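Local coordinates for protein 2,3,4,5-tetrahydropyridine-2,6-dicarboxylate N-succinyltransferase (Campylobacter jejuni, PDB 2RIJ) that probably catalyses the succinyl-CoA-dependent conversion of cyclic tetrahydrodipicolinate into acyclic N-succinyl-L-2-amino-6-oxopimelate, a step of lysine biosynthesis, at residues L10-Q15 against A60-E65; L145-T150 against R156-N161; E181-N186 against P197-V202; G281-T286 against G306-D311. All coordinates share one frame; numbering follows the deposited sequence.

How the contacts relate
The four contacts follow one another along the chain, and each is closed by apolar side chains without a polar bond between its segments. Contact 1 joins two helices of the N-terminal region, whereas contact 2 sets the end of a helix against a loop near the centre of the chain. Contact 3 lies in the middle region and packs a helix against the segment leading into strand 201-203; charged residues beside it reach another subunit. Contact 4 holds two loops of the left-handed beta-helix together, with leucine meeting proline and a carbonyl. Contacts 1, 3 and 4 are buried and contact 2 partly so; contacts 1 and 4 lie on opposite sides of the chain's centre.

Contact 1 of 4, residues L10-Q15 against A60-E65; sequences LLLIKQ and AAIMLE
L12 and I13 of helix 6-17 meet A61 and I62 of helix 57-69 in an apolar helix-helix packing within the N-terminal region. The axes of the two short segments approach to 9.7 Å and their N-to-C directions differ by 62°; four residues touch between these segments. The backbones come nearest at I13 and A61, whose CA atoms are 6.3 Å apart. L12 carries CG anti to its own backbone N (chi1 175°), which sends the side chain across the gap; its CD2 ends 3.6 Å from I62 CD1, and the two side chains cross at about a right angle. I13 adds the methyl CD1, which sits 4.0 Å from A61 CB, the small alanine leaving room for the close backbone approach. I13 CD1 also falls beside I62 CD1, but the modelled separation there is doubtfully short, and I13 has a second conformer. On the same face of helix 57-69, I62 touches F9 and I16 of helix 6-17, extending the seam along that helix. Helix 87-96 closes one side, its C96 touching both L12 and I62, while selenomethionine M63 and L64 turn to F126 of strand 124-129 in the neighbouring antiparallel sheet.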
# COMPACT_ATOMS: atom_id res chain seq x y z
N LEU A 10 -72.74 28.00 -2.68
CA LEU A 10 -72.22 27.57 -1.40
C LEU A 10 -73.21 26.73 -0.58
O LEU A 10 -72.79 25.76 0.03
CB LEU A 10 -71.70 28.75 -0.59
CG LEU A 10 -70.46 29.46 -1.11
CD1 LEU A 10 -70.13 30.64 -0.16
CD2 LEU A 10 -69.24 28.55 -1.29
N LEU A 11 -74.50 27.05 -0.58
CA LEU A 11 -75.48 26.16 0.08
C LEU A 11 -75.57 24.77 -0.58
O LEU A 11 -75.80 23.76 0.11
CB LEU A 11 -76.90 26.80 0.15
CG LEU A 11 -78.08 25.88 0.64
CD1 LEU A 11 -77.84 25.38 2.10
CD2 LEU A 11 -79.55 26.47 0.47
N LEU A 12 -75.44 24.73 -1.90
CA LEU A 12 -75.44 23.45 -2.60
C LEU A 12 -74.25 22.59 -2.11
O LEU A 12 -74.41 21.40 -1.84
CB LEU A 12 -75.37 23.66 -4.13
CG LEU A 12 -75.24 22.36 -4.94
CD1 LEU A 12 -76.39 21.38 -4.64
CD2 LEU A 12 -75.07 22.64 -6.43
N ILE A 13 -73.06 23.18 -2.04
CA ILE A 13 -71.86 22.47 -1.59
C ILE A 13 -72.08 21.95 -0.16
O ILE A 13 -71.74 20.83 0.16
CB ILE A 13 -70.61 23.37 -1.65
CG1 ILE A 13 -70.31 23.84 -3.10
CG2 ILE A 13 -69.37 22.65 -1.07
CD1 ILE A 13 -70.43 22.77 -4.16
N LYS A 14 -72.69 22.78 0.70
CA LYS A 14 -73.01 22.37 2.08
C LYS A 14 -73.95 21.17 2.08
O LYS A 14 -73.72 20.20 2.80
CB LYS A 14 -73.63 23.53 2.88
CG LYS A 14 -73.84 23.23 4.37
N GLN A 15 -74.98 21.20 1.25
CA GLN A 15 -75.88 20.04 1.17
C GLN A 15 -75.19 18.76 0.69
O GLN A 15 -75.46 17.67 1.21
CB GLN A 15 -77.09 20.34 0.27
CG GLN A 15 -78.03 21.31 0.91
CD GLN A 15 -79.21 21.66 0.03
OE1 GLN A 15 -79.30 21.25 -1.14
NE2 GLN A 15 -80.12 22.45 0.59
N ALA A 60 -64.88 19.68 -6.46
CA ALA A 60 -64.90 18.22 -6.31
C ALA A 60 -66.33 17.76 -5.90
O ALA A 60 -66.84 16.79 -6.43
CB ALA A 60 -63.87 17.78 -5.27
N ALA A 61 -66.97 18.51 -5.02
CA ALA A 61 -68.31 18.20 -4.52
C ALA A 61 -69.32 18.21 -5.68
O ALA A 61 -70.15 17.30 -5.77
CB ALA A 61 -68.74 19.19 -3.45
N ILE A 62 -69.20 19.21 -6.56
CA ILE A 62 -70.10 19.35 -7.72
C ILE A 62 -69.92 18.14 -8.62
O ILE A 62 -70.89 17.60 -9.08
CB ILE A 62 -69.88 20.67 -8.53
CG1 ILE A 62 -70.22 21.92 -7.69
CG2 ILE A 62 -70.67 20.66 -9.83
CD1 ILE A 62 -71.62 21.90 -7.00
N MSE A 63 -68.69 17.69 -8.85
CA MSE A 63 -68.41 16.55 -9.73
C MSE A 63 -68.93 15.24 -9.15
O MSE A 63 -69.54 14.45 -9.84
CB MSE A 63 -66.90 16.36 -9.93
CG MSE A 63 -66.22 17.45 -10.70
SE MSE A 63 -67.09 17.92 -12.39
CE MSE A 63 -67.53 16.15 -13.11
N LEU A 64 -68.65 15.02 -7.88
CA LEU A 64 -69.15 13.83 -7.18
C LEU A 64 -70.68 13.81 -7.19
O LEU A 64 -71.31 12.76 -7.40
CB LEU A 64 -68.63 13.79 -5.75
CG LEU A 64 -67.11 13.52 -5.68
CD1 LEU A 64 -66.61 13.75 -4.27
CD2 LEU A 64 -66.80 12.10 -6.21
N GLU A 65 -71.28 14.98 -6.96
CA GLU A 65 -72.74 15.08 -7.01
C GLU A 65 -73.33 14.81 -8.42
O GLU A 65 -74.42 14.28 -8.53
CB GLU A 65 -73.19 16.43 -6.47
CG GLU A 65 -74.69 16.66 -6.48
CD GLU A 65 -75.47 15.76 -5.52
OE1 GLU A 65 -74.87 15.07 -4.66
OE2 GLU A 65 -76.72 15.79 -5.62

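Contact 2 of 4, residues L145-T150 against R156-N161; sequences LYLLST and RSINLN
L147 and L148 near the end of helix 138-149 pack against I158 and L160 of the loop that follows it, a partly buried helix-to-loop contact close to the centre of the chain. Here the N-terminal region adjoins the left-handed beta-helix, and the chain folds back on the helix it has just left. L148 is the hub. Its CG lies 4.0 Å from I158 CD1, while its CD1 lies 3.8 Å from L160 CD1; in both pairs the side chains run toward each other, tip to tip. I158 reaches L148 because its CG1 lies between backbone N and carbonyl carbon (chi1 61°) and the chain then extends to CD1. That methyl also comes 4.2 Å from L147 CB, so I158 fits against two successive residues of the helix. K144, one turn before L148, also touches I158 and L160, and its NZ binds N159 O.

R156 points away from the helix: its NE bonds to S264 O and its NH2 to S292 OG, tying the loop to the beta-helix. On the helical side T150 OG1 donates to Y146 O at 2.7 Å, approaching from the opposite face of that carbonyl to T150 N, so one oxygen takes two donors. The loop is shaped by an Asx turn: N161 N donates to N159 OD1 at 2.9 Å with an N-H...O angle of 165°.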
# COMPACT_ATOMS: atom_id res chain seq x y z
N LEU A 145 -48.69 10.03 -10.07
CA LEU A 145 -47.48 10.45 -10.79
C LEU A 145 -47.51 11.95 -11.05
O LEU A 145 -46.49 12.60 -10.90
CB LEU A 145 -47.31 9.66 -12.07
CG LEU A 145 -46.98 8.15 -11.89
CD1 LEU A 145 -46.96 7.43 -13.25
CD2 LEU A 145 -45.66 7.90 -11.08
N TYR A 146 -48.67 12.46 -11.46
CA TYR A 146 -48.88 13.88 -11.61
C TYR A 146 -48.69 14.65 -10.35
O TYR A 146 -48.11 15.73 -10.36
CB TYR A 146 -50.26 14.19 -12.22
CG TYR A 146 -50.37 14.30 -13.74
CD1 TYR A 146 -50.59 13.19 -14.55
CD2 TYR A 146 -50.22 15.54 -14.37
CE1 TYR A 146 -50.73 13.30 -15.95
CE2 TYR A 146 -50.36 15.66 -15.75
CZ TYR A 146 -50.63 14.55 -16.54
OH TYR A 146 -50.78 14.75 -17.90
N LEU A 147 -49.16 14.13 -9.22
CA LEU A 147 -48.97 14.83 -7.93
C LEU A 147 -47.47 15.06 -7.63
O LEU A 147 -47.07 16.15 -7.23
CB LEU A 147 -49.64 14.09 -6.78
CG LEU A 147 -51.15 14.18 -6.71
CD1 LEU A 147 -51.72 13.15 -5.66
CD2 LEU A 147 -51.58 15.63 -6.38
N LEU A 148 -46.66 14.04 -7.96
CA LEU A 148 -45.19 14.11 -7.83
C LEU A 148 -44.58 15.06 -8.85
O LEU A 148 -43.89 15.99 -8.47
CB LEU A 148 -44.57 12.71 -7.91
CG LEU A 148 -44.81 11.78 -6.71
CD1 LEU A 148 -44.64 10.32 -7.14
CD2 LEU A 148 -43.92 12.20 -5.54
N SER A 149 -44.85 14.86 -10.14
CA SER A 149 -44.18 15.65 -11.19
C SER A 149 -44.57 17.15 -11.26
O SER A 149 -43.75 17.96 -11.66
CB SER A 149 -44.30 14.97 -12.54
OG SER A 149 -43.60 13.74 -12.49
N THR A 150 -45.79 17.47 -10.80
CA THR A 150 -46.25 18.85 -10.66
C THR A 150 -45.79 19.46 -9.33
O THR A 150 -46.01 20.62 -9.09
CB THR A 150 -47.81 18.94 -10.70
OG1 THR A 150 -48.37 18.27 -9.55
CG2 THR A 150 -48.40 18.35 -12.03
N ARG A 156 -41.28 10.95 -2.42
CA ARG A 156 -41.47 9.85 -1.45
C ARG A 156 -42.70 9.91 -0.54
O ARG A 156 -42.95 8.96 0.22
CB ARG A 156 -40.24 9.71 -0.54
CG ARG A 156 -38.92 9.58 -1.22
CD ARG A 156 -37.87 9.55 -0.08
NE ARG A 156 -36.54 9.56 -0.57
CZ ARG A 156 -35.51 10.02 0.13
NH1 ARG A 156 -35.66 10.51 1.35
NH2 ARG A 156 -34.32 9.99 -0.40
N SER A 157 -43.51 10.94 -0.66
CA SER A 157 -44.55 11.22 0.30
C SER A 157 -45.85 10.49 -0.01
O SER A 157 -46.75 10.51 0.81
CB SER A 157 -44.75 12.73 0.38
OG SER A 157 -45.48 13.19 -0.73
N ILE A 158 -45.96 9.83 -1.17
CA ILE A 158 -47.21 9.14 -1.51
C ILE A 158 -47.01 7.70 -1.93
O ILE A 158 -45.93 7.31 -2.37
CB ILE A 158 -48.06 9.92 -2.59
CG1 ILE A 158 -47.30 10.08 -3.90
CG2 ILE A 158 -48.59 11.27 -2.05
CD1 ILE A 158 -48.21 10.59 -5.02
N ASN A 159 -48.06 6.92 -1.78
CA ASN A 159 -48.00 5.46 -1.98
C ASN A 159 -48.17 5.09 -3.44
O ASN A 159 -49.20 5.33 -4.04
CB ASN A 159 -49.06 4.79 -1.08
CG ASN A 159 -48.87 3.30 -0.98
OD1 ASN A 159 -48.45 2.68 -1.92
ND2 ASN A 159 -49.26 2.70 0.17
N LEU A 160 -47.14 4.49 -4.00
CA LEU A 160 -47.11 4.05 -5.38
C LEU A 160 -47.02 2.52 -5.50
O LEU A 160 -46.74 1.98 -6.58
CB LEU A 160 -45.89 4.64 -6.08
CG LEU A 160 -45.74 6.17 -6.13
CD1 LEU A 160 -44.41 6.52 -6.87
CD2 LEU A 160 -46.94 6.72 -6.87
N ASN A 161 -47.24 1.82 -4.40
CA ASN A 161 -46.99 0.38 -4.41
C ASN A 161 -47.96 -0.33 -5.29
O ASN A 161 -49.16 -0.01 -5.27
CB ASN A 161 -47.05 -0.21 -3.00
CG ASN A 161 -45.90 0.28 -2.12
OD1 ASN A 161 -44.77 0.48 -2.60
ND2 ASN A 161 -46.19 0.49 -0.83

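Contact 3 of 4, residues E181-N186 against P197-V202; sequences EYLRAN and PKIDFV
L183 has CG anti to its carbonyl carbon and beside its backbone N (chi1 -70°), with an extended second torsion (chi2 174°), and this splays its two methyls toward P197 and I199. CD2 comes 3.6 Å from P197 CG, the leucine and the proline ring sliding past each other in opposite directions. CD1 faces I199 CD1 at 4.1 Å, where the two side chains meet tip to tip. A single leucine of helix 180-192 thus bridges P197 and I199, the residues on either side of K198 in the segment that leads into strand 201-203.

Several polar groups beside this apolar patch find partners within their own segment, some also beyond it. On the helix, N186 ND2 donates to Y182 O at 2.8 Å, in the carbonyl plane on a lone pair, and the same nitrogen lies 3.2 Å above the plane of the Y182 ring, offset toward its rim. R184 NH1 pairs with E181 OE1 in one of two E181 conformers, while R184 NH2 forms a salt bridge to D216 of a neighbouring subunit. In 197-202, the last two torsions of K198 curl its NZ back to D200 OD1, 2.6 Å away on the syn lone pair; D174 is a second partner of that ammonium.

D200 and F201 both face W172 in a classic beta bulge, where strand 201-203 joins the antiparallel sheet beside strand 170-173. The helix lies over this sheet: A171 of strand 170-173 touches both L183 and I199, and I178 of strand 176-178 touches both L183 and P197.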
# COMPACT_ATOMS: atom_id res chain seq x y z
N GLU A 181 -49.84 -6.37 -28.91
CA GLU A 181 -50.58 -7.38 -29.64
C GLU A 181 -51.23 -6.79 -30.90
O GLU A 181 -51.41 -7.47 -31.90
CB GLU A 181 -51.61 -8.05 -28.74
CG GLU A 181 -52.24 -9.33 -29.31
CD GLU A 181 -51.21 -10.33 -29.92
OE1 GLU A 181 -50.21 -10.72 -29.27
OE2 GLU A 181 -51.44 -10.75 -31.07
N TYR A 182 -51.53 -5.50 -30.85
CA TYR A 182 -52.03 -4.81 -32.02
C TYR A 182 -50.95 -4.73 -33.14
O TYR A 182 -51.24 -4.90 -34.33
CB TYR A 182 -52.55 -3.40 -31.64
CG TYR A 182 -52.96 -2.62 -32.84
CD1 TYR A 182 -54.24 -2.75 -33.37
CD2 TYR A 182 -52.05 -1.81 -33.50
CE1 TYR A 182 -54.62 -2.04 -34.48
CE2 TYR A 182 -52.41 -1.12 -34.62
CZ TYR A 182 -53.71 -1.23 -35.09
OH TYR A 182 -54.05 -0.54 -36.21
N LEU A 183 -49.71 -4.45 -32.74
CA LEU A 183 -48.62 -4.41 -33.68
C LEU A 183 -48.37 -5.79 -34.26
O LEU A 183 -48.10 -5.93 -35.46
CB LEU A 183 -47.35 -3.86 -33.00
CG LEU A 183 -47.30 -2.39 -32.61
CD1 LEU A 183 -45.99 -2.12 -31.83
CD2 LEU A 183 -47.39 -1.43 -33.82
N ARG A 184 -48.43 -6.82 -33.43
CA ARG A 184 -48.22 -8.19 -33.92
C ARG A 184 -49.32 -8.55 -34.91
O ARG A 184 -49.03 -9.05 -35.99
CB ARG A 184 -48.22 -9.19 -32.76
CG ARG A 184 -47.01 -9.02 -31.82
CD ARG A 184 -47.10 -10.00 -30.63
NE ARG A 184 -46.18 -9.59 -29.58
CZ ARG A 184 -46.53 -9.24 -28.35
NH1 ARG A 184 -47.79 -9.33 -27.96
NH2 ARG A 184 -45.61 -8.80 -27.53
N ALA A 185 -50.57 -8.29 -34.53
CA ALA A 185 -51.74 -8.62 -35.39
C ALA A 185 -51.72 -7.88 -36.75
O ALA A 185 -52.24 -8.40 -37.74
CB ALA A 185 -53.05 -8.33 -34.66
N ASN A 186 -51.13 -6.70 -36.79
CA ASN A 186 -51.13 -5.86 -37.97
C ASN A 186 -49.78 -5.69 -38.64
O ASN A 186 -49.66 -4.94 -39.60
CB ASN A 186 -51.69 -4.52 -37.56
CG ASN A 186 -53.17 -4.63 -37.21
OD1 ASN A 186 -53.98 -4.68 -38.10
ND2 ASN A 186 -53.50 -4.75 -35.92
N PRO A 197 -45.81 1.97 -37.58
CA PRO A 197 -45.59 3.19 -36.80
C PRO A 197 -44.20 3.26 -36.20
O PRO A 197 -43.59 2.21 -35.95
CB PRO A 197 -46.63 3.08 -35.69
CG PRO A 197 -46.83 1.69 -35.51
CD PRO A 197 -46.76 1.08 -36.91
N LYS A 198 -43.69 4.48 -36.02
CA LYS A 198 -42.38 4.67 -35.43
C LYS A 198 -42.50 4.49 -33.92
O LYS A 198 -43.15 5.29 -33.22
CB LYS A 198 -41.81 6.05 -35.71
CG LYS A 198 -40.50 6.29 -34.91
CD LYS A 198 -39.84 7.55 -35.28
CE LYS A 198 -40.66 8.76 -34.80
NZ LYS A 198 -40.54 9.06 -33.36
N ILE A 199 -41.81 3.47 -33.42
CA ILE A 199 -41.86 3.11 -32.01
C ILE A 199 -40.64 3.70 -31.30
O ILE A 199 -39.51 3.31 -31.54
CB ILE A 199 -41.99 1.57 -31.82
CG1 ILE A 199 -43.23 1.03 -32.58
CG2 ILE A 199 -41.98 1.19 -30.32
CD1 ILE A 199 -44.57 1.71 -32.24
N ASP A 200 -40.90 4.65 -30.42
CA ASP A 200 -39.82 5.29 -29.69
C ASP A 200 -39.31 4.49 -28.49
O ASP A 200 -38.13 4.59 -28.12
CB ASP A 200 -40.25 6.67 -29.26
CG ASP A 200 -40.54 7.56 -30.45
OD1 ASP A 200 -39.75 7.54 -31.44
OD2 ASP A 200 -41.59 8.21 -30.41
N PHE A 201 -40.21 3.76 -27.83
CA PHE A 201 -39.89 2.95 -26.66
C PHE A 201 -41.03 1.98 -26.33
O PHE A 201 -42.14 2.10 -26.83
CB PHE A 201 -39.46 3.80 -25.44
CG PHE A 201 -40.54 4.69 -24.82
CD1 PHE A 201 -40.90 5.88 -25.40
CD2 PHE A 201 -41.14 4.34 -23.64
CE1 PHE A 201 -41.87 6.70 -24.84
CE2 PHE A 201 -42.07 5.16 -23.05
CZ PHE A 201 -42.44 6.35 -23.65
N VAL A 202 -40.70 0.99 -25.54
CA VAL A 202 -41.66 -0.04 -25.04
C VAL A 202 -41.48 -0.11 -23.53
O VAL A 202 -40.38 -0.44 -23.02
CB VAL A 202 -41.48 -1.42 -25.71
CG1 VAL A 202 -42.45 -2.54 -25.04
CG2 VAL A 202 -41.59 -1.31 -27.25

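Contact 4 of 4, residues G281-T286 against G306-D311; sequences GVLSGT and GIPLGD
L283 points the end of its side chain at P308 in the left-handed beta-helix, where the loops after strands 278-279 and 304-305 come together; the two strands are neighbours in one parallel sheet of the helix. The leucine CB starts off alongside the other loop, and the torsions bring the branch over: with CG anti to the carbonyl carbon (chi1 -72°) and CD1 extended, both methyls reach segment 306-311. CD1 lies against the CD-CG edge of the P308 ring, 3.9 Å from CD and 4.0 Å from CG. CD2 turns to the backbone, lying 4.0 Å from P308 CD and 4.2 Å from I307 CA. The fork straddles the P308 ring and the backbone from G306 O to I307 CA. I307 directs its own side chain away, against F362 of strand 360-364, and that side chain is about 7 Å from G324 and about 8 Å from the side chain of K350, both predicted to bind succinyl-CoA.

E323 and L352 pack on L283 from other parts of the chain, and E323 OE1 also bonds to the hydroxyl of S284. Backbone bonds link G281 with I291 and L283 with N289, holding the 281-286 loop to the chain that returns from it. The tightest approach of the two loops is that of L283 CD2 to G306 O, 3.3 Å, a methyl pressed close to a peptide oxygen.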
# COMPACT_ATOMS: atom_id res chain seq x y z
N GLY A 281 -30.73 4.39 -5.15
CA GLY A 281 -31.95 4.93 -4.54
C GLY A 281 -32.32 4.50 -3.16
O GLY A 281 -32.84 5.29 -2.37
N VAL A 282 -32.14 3.22 -2.91
CA VAL A 282 -32.59 2.59 -1.68
C VAL A 282 -31.42 1.78 -1.10
O VAL A 282 -30.77 1.00 -1.83
CB VAL A 282 -33.82 1.68 -1.92
CG1 VAL A 282 -34.35 1.12 -0.59
CG2 VAL A 282 -34.91 2.46 -2.62
N LEU A 283 -31.16 1.98 0.19
CA LEU A 283 -30.14 1.24 0.89
C LEU A 283 -30.54 -0.24 0.99
O LEU A 283 -31.72 -0.56 1.00
CB LEU A 283 -29.94 1.81 2.29
CG LEU A 283 -29.23 3.16 2.35
CD1 LEU A 283 -29.30 3.68 3.78
CD2 LEU A 283 -27.77 2.97 1.83
N SER A 284 -29.55 -1.11 1.07
CA SER A 284 -29.80 -2.57 1.09
C SER A 284 -30.50 -2.98 2.37
O SER A 284 -30.53 -2.23 3.36
CB SER A 284 -28.50 -3.34 0.94
OG SER A 284 -27.72 -3.23 2.12
N GLY A 285 -31.13 -4.15 2.34
CA GLY A 285 -31.83 -4.68 3.50
C GLY A 285 -33.33 -4.43 3.52
O GLY A 285 -33.88 -3.75 2.65
N THR A 286 -33.98 -4.99 4.54
CA THR A 286 -35.43 -5.01 4.63
C THR A 286 -36.00 -3.65 5.07
O THR A 286 -36.99 -3.18 4.51
CB THR A 286 -35.93 -6.16 5.56
OG1 THR A 286 -35.34 -6.02 6.86
CG2 THR A 286 -35.55 -7.54 4.97
N GLY A 306 -23.65 5.40 -3.10
CA GLY A 306 -24.53 4.38 -2.54
C GLY A 306 -24.97 4.58 -1.11
O GLY A 306 -25.61 3.71 -0.49
N ILE A 307 -24.72 5.77 -0.57
CA ILE A 307 -25.19 6.13 0.77
C ILE A 307 -25.79 7.54 0.78
O ILE A 307 -25.45 8.36 -0.06
CB ILE A 307 -24.02 6.09 1.83
CG1 ILE A 307 -22.89 7.09 1.50
CG2 ILE A 307 -23.44 4.62 1.95
CD1 ILE A 307 -21.88 7.30 2.59
N PRO A 308 -26.67 7.82 1.74
CA PRO A 308 -27.10 9.18 1.98
C PRO A 308 -25.92 10.08 2.34
O PRO A 308 -25.02 9.64 3.06
CB PRO A 308 -28.08 9.03 3.16
CG PRO A 308 -28.48 7.59 3.16
CD PRO A 308 -27.30 6.87 2.65
N LEU A 309 -25.90 11.29 1.80
CA LEU A 309 -24.89 12.28 2.12
C LEU A 309 -25.58 13.50 2.70
O LEU A 309 -26.67 13.88 2.26
CB LEU A 309 -24.14 12.68 0.84
CG LEU A 309 -23.37 11.66 0.02
CD1 LEU A 309 -22.79 12.27 -1.26
CD2 LEU A 309 -22.21 11.02 0.86
N GLY A 310 -24.97 14.14 3.69
CA GLY A 310 -25.46 15.42 4.19
C GLY A 310 -25.10 16.55 3.25
O GLY A 310 -24.88 16.35 2.05
N ASP A 311 -25.05 17.75 3.78
CA ASP A 311 -24.74 18.91 2.98
C ASP A 311 -23.26 19.10 2.77
O ASP A 311 -22.45 18.72 3.58
CB ASP A 311 -25.26 20.17 3.65
CG ASP A 311 -26.76 20.16 3.85
OD1 ASP A 311 -27.54 19.53 3.11
OD2 ASP A 311 -27.18 20.81 4.80